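Local coordinates for protein beta-phosphoglucomutase (Bacteroides vulgatus, PDB 3DV9) that probably interconverts beta-glucose 1-phosphate and glucose 6-phosphate as a magnesium-dependent mutase of the haloacid dehalogenase superfamily, at residues Val33-Met38 against Asp140-Asn145; Phe52-Ser57 against Lys91-Ala96; Glu184-Glu189 against Phe204-Asn209. One frame throughout, in Å; residues are numbered along the deposited sequence. Where two conformers were deposited one is given.

Contacts 1 and 3 belong to the part built round the parallel sheet, contact 2 to the all-helical insert after strand 25-29, probably the cap of this haloacid dehalogenase fold. Along the chain, contact 2 falls between the two segments of contact 1; contact 3 follows both. The centres of contacts 1 and 3 are about 18 Å apart, and the two touch where Val33 CG2 packs 4.0 Å from Ile188 O. Contact 2 stands off, its centre about 24 Å from that of contact 1 and about 31 Å from that of contact 3. The Glu189 side chain is about 4 Å from the magnesium ion and that of Leu34 about 9 Å, so contact 3 reaches the metal site and contact 1 lies farther off.

Contact 1. Residues Val33-Met38 against Asp140-Asn145; sequences VLFDSM and DRLNHN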
loop_
_atom_site.group_PDB
_atom_site.type_symbol
_atom_site.label_atom_id
_atom_site.label_comp_id
_atom_site.label_asym_id
_atom_site.label_seq_id
_atom_site.Cartn_x
_atom_site.Cartn_y
_atom_site.Cartn_z
ATOM N N VAL A 33 -2.102 -5.466 -3.466
ATOM C CA VAL A 33 -3.438 -5.343 -2.832
ATOM C C VAL A 33 -4.502 -5.352 -3.922
ATOM O O VAL A 33 -5.408 -6.204 -3.926
ATOM C CB VAL A 33 -3.510 -4.048 -1.960
ATOM C CG1 VAL A 33 -4.974 -3.748 -1.531
ATOM C CG2 VAL A 33 -2.550 -4.184 -0.734
ATOM N N LEU A 34 -4.397 -4.389 -4.846
ATOM C CA LEU A 34 -5.246 -4.348 -6.064
ATOM C C LEU A 34 -4.769 -5.259 -7.192
ATOM O O LEU A 34 -5.583 -5.962 -7.801
ATOM C CB LEU A 34 -5.452 -2.902 -6.545
ATOM C CG LEU A 34 -6.052 -1.981 -5.466
ATOM C CD1 LEU A 34 -6.169 -0.599 -6.119
ATOM C CD2 LEU A 34 -7.433 -2.481 -4.964
ATOM N N PHE A 35 -3.461 -5.222 -7.467
ATOM C CA PHE A 35 -2.869 -6.008 -8.520
ATOM C C PHE A 35 -1.833 -6.954 -7.942
ATOM O O PHE A 35 -1.085 -6.572 -7.020
ATOM C CB PHE A 35 -2.172 -5.101 -9.555
ATOM C CG PHE A 35 -3.117 -4.305 -10.423
ATOM C CD1 PHE A 35 -3.899 -4.916 -11.385
ATOM C CD2 PHE A 35 -3.179 -2.904 -10.291
ATOM C CE1 PHE A 35 -4.739 -4.183 -12.218
ATOM C CE2 PHE A 35 -4.052 -2.134 -11.135
ATOM C CZ PHE A 35 -4.829 -2.799 -12.101
ATOM N N ASP A 36 -1.718 -8.154 -8.518
ATOM C CA ASP A 36 -0.682 -9.060 -8.065
ATOM C C ASP A 36 0.600 -8.730 -8.879
ATOM O O ASP A 36 1.034 -9.480 -9.752
ATOM C CB ASP A 36 -1.133 -10.513 -8.247
ATOM C CG ASP A 36 -0.138 -11.501 -7.650
ATOM O OD1 ASP A 36 0.739 -11.059 -6.858
ATOM O OD2 ASP A 36 -0.246 -12.702 -7.993
ATOM N N SER A 37 1.154 -7.550 -8.622
ATOM C CA SER A 37 2.293 -7.009 -9.384
ATOM C C SER A 37 3.643 -7.206 -8.694
ATOM O O SER A 37 4.701 -6.962 -9.287
ATOM C CB SER A 37 2.080 -5.505 -9.538
ATOM O OG SER A 37 1.867 -4.932 -8.259
HETATM N N MSE A 38 3.642 -7.622 -7.426
HETATM C CA MSE A 38 4.932 -7.635 -6.702
HETATM C C MSE A 38 5.970 -8.652 -7.234
HETATM O O MSE A 38 7.173 -8.371 -7.260
HETATM C CB MSE A 38 4.694 -7.757 -5.175
HETATM C CG MSE A 38 4.197 -6.464 -4.516
HETATM SE SE MSE A 38 5.411 -4.933 -4.907
HETATM C CE MSE A 38 7.003 -5.679 -4.199
ATOM N N ASP A 140 -6.078 4.551 -16.466
ATOM C CA ASP A 140 -6.583 3.707 -17.571
ATOM C C ASP A 140 -6.534 2.207 -17.201
ATOM O O ASP A 140 -7.530 1.466 -17.405
ATOM C CB ASP A 140 -5.790 3.968 -18.858
ATOM C CG ASP A 140 -6.059 5.341 -19.452
ATOM O OD1 ASP A 140 -5.287 5.766 -20.338
ATOM O OD2 ASP A 140 -7.041 5.998 -19.045
ATOM N N ARG A 141 -5.394 1.770 -16.645
ATOM C CA ARG A 141 -5.266 0.387 -16.157
ATOM C C ARG A 141 -6.197 0.113 -14.965
ATOM O O ARG A 141 -6.839 -0.946 -14.891
ATOM C CB ARG A 141 -3.827 0.052 -15.771
ATOM C CG ARG A 141 -3.610 -1.440 -15.517
ATOM C CD ARG A 141 -2.949 -2.175 -16.767
ATOM N NE ARG A 141 -3.297 -3.617 -16.854
ATOM C CZ ARG A 141 -2.942 -4.502 -15.854
ATOM N NH1 ARG A 141 -3.322 -5.781 -16.048
ATOM N NH2 ARG A 141 -2.215 -4.123 -14.654
ATOM N N LEU A 142 -6.276 1.064 -14.047
ATOM C CA LEU A 142 -7.220 0.950 -12.950
ATOM C C LEU A 142 -8.653 0.926 -13.447
ATOM O O LEU A 142 -9.460 0.134 -12.950
ATOM C CB LEU A 142 -7.020 2.098 -11.960
ATOM C CG LEU A 142 -5.836 1.950 -11.015
ATOM C CD1 LEU A 142 -5.525 3.293 -10.397
ATOM C CD2 LEU A 142 -6.186 0.917 -9.922
ATOM N N ASN A 143 -8.977 1.794 -14.414
ATOM C CA ASN A 143 -10.333 1.863 -14.984
ATOM C C ASN A 143 -10.747 0.558 -15.636
ATOM O O ASN A 143 -11.897 0.138 -15.517
ATOM C CB ASN A 143 -10.472 2.999 -16.007
ATOM C CG ASN A 143 -11.904 3.120 -16.565
ATOM O OD1 ASN A 143 -12.876 3.263 -15.806
ATOM N ND2 ASN A 143 -12.032 3.061 -17.887
ATOM N N HIS A 144 -9.827 -0.071 -16.366
ATOM C CA HIS A 144 -10.082 -1.304 -17.100
ATOM C C HIS A 144 -10.353 -2.502 -16.158
ATOM O O HIS A 144 -11.022 -3.485 -16.532
ATOM C CB HIS A 144 -8.817 -1.566 -17.928
ATOM C CG HIS A 144 -8.816 -2.853 -18.683
ATOM N ND1 HIS A 144 -9.738 -3.144 -19.665
ATOM C CD2 HIS A 144 -7.978 -3.912 -18.627
ATOM C CE1 HIS A 144 -9.477 -4.336 -20.175
ATOM N NE2 HIS A 144 -8.412 -4.825 -19.563
ATOM N N ASN A 145 -9.762 -2.442 -14.962
ATOM C CA ASN A 145 -9.807 -3.563 -14.017
ATOM C C ASN A 145 -10.813 -3.350 -12.904
ATOM O O ASN A 145 -11.343 -4.286 -12.361
ATOM C CB ASN A 145 -8.428 -3.872 -13.454
ATOM C CG ASN A 145 -7.565 -4.528 -14.454
ATOM O OD1 ASN A 145 -7.537 -5.756 -14.541
ATOM N ND2 ASN A 145 -6.873 -3.725 -15.258
#
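The closest backbone approach is Leu34 to Leu142, CA atoms 8.9 Å apart, a spacing that leaves side chains to join the 33-38 loop to helix 139-145. Phe35 carries most of the contact, its CG anti to the carbonyl carbon (chi1 -71°), which sends the ring to the helix. In the conformer described, Arg141 NH2 lies over one face, 3.5 Å from Phe35 CE1, guanidinium and ring planes only 21° apart; NH1 bonds to Ala107 O. The loop runs from strand 25-29, which ends in Asp29, into helix 38-51; Asp29, Asp31 and Val33 fit the DxDx(T/V) pattern, consistent with the catalytic loop of haloacid dehalogenases, and both aspartates bind the magnesium ion. Asn145 meets the ring at its edge, CG 3.6 Å from Phe35 CE1, the amide nearly upright to it at 83°. Asn145 ND2 gives Arg141 O a nearly straight bond of 2.8 Å and OD1 accepts from Arg109, so both ends of the amide are gripped. Replacing Asn145 with an alanine would probably open a gap at the edge of Phe35 and leave Arg109 without this acceptor. Leu142 CD2 fits between the two loop side chains, 3.9 Å from Phe35 CE2 and 4.1 Å from Leu34 CD1.

Contact 2. Residues Phe52-Ser57 against Lys91-Ala96; sequences FGFGLS and KAIYQA
Phe52 lays one ring face on Ile93, and this CH-pi contact is at the centre of the join between the 52-57 loop and helix 87-101. Ile93 CG1 sits almost over the middle of the ring, 3.5 Å from the centroid of Phe52 and 13° off the ring normal. The two side chains run antiparallel, one over the other, so the isoleucine branch runs under the ring instead of poking into its rim. Ile93 turns CG1 away from its own carbonyl carbon (chi1 -66°), which places that branch beneath Phe52 and carries CD1 on toward Phe54. There the approach changes: Ile93 CD1 meets the second ring at its edge, 3.8 Å from Phe54 CE2, and the two side chains stand roughly perpendicular. One isoleucine thus serves a face of one phenylalanine and the edge of the next. Two alanines of the same helix flank the first ring: Ala96 CB lies at its edge, 3.8 Å from Phe52 CE2, and Ala92 CB is 3.8 Å from Phe52 CE1. The backbone turn that sets up the pair is a Schellman motif ending helix 38-51, with Gly53 at positive phi as its C-prime residue; a side chain there would jam against the carbonyl O of Phe52. This is packing within the all-helical insert, probably the cap domain of the haloacid dehalogenase fold: Phe54 packs on Met49 of helix 38-51 and on Val76 of helix 69-81, Ile93 also touches Ile73, and Ala96 leans on Ile48, so the contact ties helix 87-101 to both of these helices.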
loop_
_atom_site.group_PDB
_atom_site.type_symbol
_atom_site.label_atom_id
_atom_site.label_comp_id
_atom_site.label_asym_id
_atom_site.label_seq_id
_atom_site.Cartn_x
_atom_site.Cartn_y
_atom_site.Cartn_z
ATOM N N PHE A 52 23.384 -2.882 -12.766
ATOM C CA PHE A 52 24.114 -1.676 -12.333
ATOM C C PHE A 52 25.183 -1.973 -11.253
ATOM O O PHE A 52 25.798 -1.082 -10.702
ATOM C CB PHE A 52 23.124 -0.614 -11.871
ATOM C CG PHE A 52 22.455 0.113 -12.995
ATOM C CD1 PHE A 52 22.915 1.375 -13.396
ATOM C CD2 PHE A 52 21.353 -0.448 -13.659
ATOM C CE1 PHE A 52 22.312 2.059 -14.431
ATOM C CE2 PHE A 52 20.723 0.243 -14.725
ATOM C CZ PHE A 52 21.193 1.495 -15.098
ATOM N N GLY A 53 25.422 -3.245 -10.979
ATOM C CA GLY A 53 26.494 -3.650 -10.061
ATOM C C GLY A 53 26.116 -3.669 -8.586
ATOM O O GLY A 53 26.988 -3.731 -7.732
ATOM N N PHE A 54 24.809 -3.639 -8.293
ATOM C CA PHE A 54 24.297 -3.629 -6.932
ATOM C C PHE A 54 23.580 -4.937 -6.557
ATOM O O PHE A 54 22.914 -5.554 -7.391
ATOM C CB PHE A 54 23.268 -2.499 -6.754
ATOM C CG PHE A 54 23.830 -1.098 -6.870
ATOM C CD1 PHE A 54 24.787 -0.619 -5.964
ATOM C CD2 PHE A 54 23.363 -0.232 -7.873
ATOM C CE1 PHE A 54 25.295 0.694 -6.053
ATOM C CE2 PHE A 54 23.873 1.114 -7.976
ATOM C CZ PHE A 54 24.836 1.563 -7.061
ATOM N N GLY A 55 23.665 -5.318 -5.290
ATOM C CA GLY A 55 23.022 -6.531 -4.825
ATOM C C GLY A 55 21.744 -6.232 -4.069
ATOM O O GLY A 55 21.783 -5.913 -2.886
ATOM N N LEU A 56 20.615 -6.367 -4.752
ATOM C CA LEU A 56 19.299 -6.294 -4.099
ATOM C C LEU A 56 18.542 -7.584 -4.415
ATOM O O LEU A 56 18.182 -7.838 -5.566
ATOM C CB LEU A 56 18.525 -5.054 -4.584
ATOM C CG LEU A 56 17.128 -4.777 -3.994
ATOM C CD1 LEU A 56 17.166 -4.294 -2.521
ATOM C CD2 LEU A 56 16.344 -3.752 -4.854
ATOM N N SER A 57 18.348 -8.424 -3.404
ATOM C CA SER A 57 17.627 -9.693 -3.608
ATOM C C SER A 57 16.132 -9.411 -3.754
ATOM O O SER A 57 15.639 -8.362 -3.304
ATOM C CB SER A 57 17.849 -10.664 -2.445
ATOM O OG SER A 57 17.066 -10.270 -1.323
ATOM N N LYS A 91 18.244 8.050 -12.025
ATOM C CA LYS A 91 17.411 8.144 -13.217
ATOM C C LYS A 91 17.581 6.977 -14.209
ATOM O O LYS A 91 16.593 6.498 -14.785
ATOM C CB LYS A 91 17.649 9.486 -13.920
ATOM C CG LYS A 91 16.814 9.673 -15.174
ATOM C CD LYS A 91 17.325 10.822 -16.014
ATOM C CE LYS A 91 16.262 11.257 -17.019
ATOM N NZ LYS A 91 16.355 12.709 -17.331
ATOM N N ALA A 92 18.828 6.550 -14.412
ATOM C CA ALA A 92 19.174 5.411 -15.266
ATOM C C ALA A 92 18.607 4.099 -14.719
ATOM O O ALA A 92 18.057 3.279 -15.464
ATOM C CB ALA A 92 20.684 5.308 -15.412
ATOM N N ILE A 93 18.747 3.912 -13.409
ATOM C CA ILE A 93 18.268 2.706 -12.755
ATOM C C ILE A 93 16.741 2.680 -12.824
ATOM O O ILE A 93 16.162 1.689 -13.266
ATOM C CB ILE A 93 18.784 2.602 -11.317
ATOM C CG1 ILE A 93 20.314 2.425 -11.333
ATOM C CG2 ILE A 93 18.049 1.452 -10.548
ATOM C CD1 ILE A 93 21.013 2.660 -9.947
ATOM N N TYR A 94 16.081 3.772 -12.440
ATOM C CA TYR A 94 14.621 3.760 -12.509
ATOM C C TYR A 94 14.108 3.489 -13.935
ATOM O O TYR A 94 13.161 2.695 -14.118
ATOM C CB TYR A 94 13.968 5.014 -11.906
ATOM C CG TYR A 94 12.485 4.788 -11.634
ATOM C CD1 TYR A 94 12.055 3.788 -10.729
ATOM C CD2 TYR A 94 11.503 5.535 -12.301
ATOM C CE1 TYR A 94 10.697 3.556 -10.490
ATOM C CE2 TYR A 94 10.124 5.303 -12.063
ATOM C CZ TYR A 94 9.734 4.312 -11.155
ATOM O OH TYR A 94 8.384 4.083 -10.902
ATOM N N GLN A 95 14.741 4.107 -14.943
ATOM C CA GLN A 95 14.336 3.905 -16.338
ATOM C C GLN A 95 14.476 2.437 -16.742
ATOM O O GLN A 95 13.567 1.855 -17.348
ATOM C CB GLN A 95 15.133 4.813 -17.292
ATOM C CG GLN A 95 14.639 6.260 -17.346
ATOM C CD GLN A 95 15.252 7.077 -18.489
ATOM O OE1 GLN A 95 15.988 6.549 -19.331
ATOM N NE2 GLN A 95 14.952 8.380 -18.515
ATOM N N ALA A 96 15.614 1.835 -16.404
ATOM C CA ALA A 96 15.847 0.438 -16.748
ATOM C C ALA A 96 14.831 -0.481 -16.059
ATOM O O ALA A 96 14.362 -1.455 -16.653
ATOM C CB ALA A 96 17.291 0.017 -16.421
#

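Contact 3. Residues Glu184-Glu189 against Phe204-Asn209; sequences EALVIE and FTIAVN
Ile206 pushes CD1 into the hollow between two side chains of the neighbouring strand, 3.7 Å from Ile188 CD1 and, in the Leu186 conformer described, 3.9 Å from Leu186 CD2. Ile188 is a bump in turn: the bend at chi2 (-58°) brings its CD1 over to Ile206, while Ile188 CG2 rests 3.8 Å from Val208 CG2. On the opposite face Val187 and Thr205 stand side by side, Thr205 OG1 3.7 Å from Val187 CB, while that hydroxyl bonds to Ile203 O. Small Ala207 lies beside Glu189, whose OE2 makes a salt bridge to Lys165 and a hydrogen bond to Tyr171 OH, close to the magnesium ion. Underneath, parallel strands 185-189 and 204-208 are stitched by four backbone bonds, among them Ile206 N to Val187 O at 2.7 Å and Glu189 N to Ile206 O at 2.9 Å. Ahead of the four bonds, a water accepts from Phe204 N and donates to Ala185 O. The two strands and helix 192-200 between them make a beta-alpha-beta unit, Val195 of the helix covering Thr205, Ala207 and Glu189. Helix 230-244 packs on the leucine-isoleucine face through Trp237, Phe233 and Leu240; strand 25-29 flanks 185-189, and strand 225-227 flanks 204-208.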
loop_
_atom_site.group_PDB
_atom_site.type_symbol
_atom_site.label_atom_id
_atom_site.label_comp_id
_atom_site.label_asym_id
_atom_site.label_seq_id
_atom_site.Cartn_x
_atom_site.Cartn_y
_atom_site.Cartn_z
ATOM N N GLU A 184 -12.120 8.632 9.854
ATOM C CA GLU A 184 -13.140 8.407 8.809
ATOM C C GLU A 184 -12.639 7.469 7.713
ATOM O O GLU A 184 -13.293 7.296 6.686
ATOM C CB GLU A 184 -13.599 9.744 8.187
ATOM C CG GLU A 184 -14.340 10.652 9.176
ATOM C CD GLU A 184 -14.633 12.059 8.633
ATOM O OE1 GLU A 184 -13.970 12.507 7.663
ATOM O OE2 GLU A 184 -15.524 12.716 9.210
ATOM N N ALA A 185 -11.426 6.946 7.892
ATOM C CA ALA A 185 -10.794 6.122 6.866
ATOM C C ALA A 185 -10.191 4.815 7.416
ATOM O O ALA A 185 -9.988 4.664 8.632
ATOM C CB ALA A 185 -9.724 6.937 6.111
ATOM N N LEU A 186 -9.979 3.862 6.490
ATOM C CA LEU A 186 -9.178 2.653 6.736
ATOM C C LEU A 186 -8.021 2.652 5.723
ATOM O O LEU A 186 -8.183 3.100 4.596
ATOM C CB LEU A 186 -10.015 1.387 6.468
ATOM C CG LEU A 186 -11.016 0.801 7.462
ATOM C CD1 LEU A 186 -11.887 1.829 8.069
ATOM C CD2 LEU A 186 -11.823 -0.323 6.807
ATOM N N VAL A 187 -6.864 2.139 6.125
ATOM C CA VAL A 187 -5.766 1.902 5.190
ATOM C C VAL A 187 -5.694 0.386 4.971
ATOM O O VAL A 187 -5.729 -0.380 5.925
ATOM C CB VAL A 187 -4.420 2.430 5.740
ATOM C CG1 VAL A 187 -3.221 1.866 4.929
ATOM C CG2 VAL A 187 -4.412 3.975 5.756
ATOM N N ILE A 188 -5.635 -0.011 3.713
ATOM C CA ILE A 188 -5.475 -1.459 3.358
ATOM C C ILE A 188 -4.093 -1.622 2.737
ATOM O O ILE A 188 -3.842 -1.171 1.614
ATOM C CB ILE A 188 -6.570 -1.924 2.383
ATOM C CG1 ILE A 188 -7.970 -1.468 2.835
ATOM C CG2 ILE A 188 -6.486 -3.466 2.200
ATOM C CD1 ILE A 188 -8.332 -1.986 4.252
ATOM N N GLU A 189 -3.203 -2.294 3.478
ATOM C CA GLU A 189 -1.788 -2.391 3.130
ATOM C C GLU A 189 -1.291 -3.839 3.148
ATOM O O GLU A 189 -1.824 -4.670 3.910
ATOM C CB GLU A 189 -0.967 -1.523 4.090
ATOM C CG GLU A 189 -0.737 -0.148 3.473
ATOM C CD GLU A 189 0.372 -0.160 2.351
ATOM O OE1 GLU A 189 0.884 -1.259 1.966
ATOM O OE2 GLU A 189 0.720 0.935 1.843
ATOM N N PHE A 204 -6.636 3.864 11.063
ATOM C CA PHE A 204 -6.811 2.462 11.367
ATOM C C PHE A 204 -6.285 1.677 10.157
ATOM O O PHE A 204 -6.706 1.890 9.036
ATOM C CB PHE A 204 -8.289 2.169 11.669
ATOM C CG PHE A 204 -8.537 0.754 12.106
ATOM C CD1 PHE A 204 -8.683 0.455 13.477
ATOM C CD2 PHE A 204 -8.697 -0.280 11.157
ATOM C CE1 PHE A 204 -8.904 -0.848 13.908
ATOM C CE2 PHE A 204 -8.945 -1.594 11.592
ATOM C CZ PHE A 204 -9.073 -1.870 12.971
ATOM N N THR A 205 -5.304 0.814 10.419
ATOM C CA THR A 205 -4.515 0.208 9.351
ATOM C C THR A 205 -4.702 -1.294 9.337
ATOM O O THR A 205 -4.458 -1.970 10.360
ATOM C CB THR A 205 -2.998 0.661 9.397
ATOM O OG1 THR A 205 -2.923 2.070 9.118
ATOM C CG2 THR A 205 -2.139 -0.113 8.342
ATOM N N ILE A 206 -5.121 -1.823 8.183
ATOM C CA ILE A 206 -5.353 -3.263 8.030
ATOM C C ILE A 206 -4.275 -3.843 7.134
ATOM O O ILE A 206 -4.079 -3.417 5.962
ATOM C CB ILE A 206 -6.781 -3.560 7.458
ATOM C CG1 ILE A 206 -7.875 -3.122 8.435
ATOM C CG2 ILE A 206 -6.908 -5.076 7.017
ATOM C CD1 ILE A 206 -9.231 -3.029 7.735
ATOM N N ALA A 207 -3.545 -4.837 7.656
ATOM C CA ALA A 207 -2.581 -5.557 6.832
ATOM C C ALA A 207 -3.258 -6.755 6.162
ATOM O O ALA A 207 -4.061 -7.451 6.762
ATOM C CB ALA A 207 -1.385 -6.078 7.644
ATOM N N VAL A 208 -2.901 -6.968 4.911
ATOM C CA VAL A 208 -3.352 -8.162 4.177
ATOM C C VAL A 208 -2.080 -8.756 3.611
ATOM O O VAL A 208 -1.400 -8.140 2.753
ATOM C CB VAL A 208 -4.344 -7.783 3.014
ATOM C CG1 VAL A 208 -4.795 -9.049 2.252
ATOM C CG2 VAL A 208 -5.563 -6.937 3.501
ATOM N N ASN A 209 -1.720 -9.934 4.110
ATOM C CA ASN A 209 -0.428 -10.527 3.753
ATOM C C ASN A 209 -0.532 -11.291 2.433
ATOM O O ASN A 209 -0.923 -12.446 2.428
ATOM C CB ASN A 209 0.145 -11.415 4.874
ATOM C CG ASN A 209 1.594 -11.742 4.632
ATOM O OD1 ASN A 209 2.107 -11.453 3.546
ATOM N ND2 ASN A 209 2.267 -12.323 5.619
HETATM O O HOH W 1 -9.124 5.191 11.118
#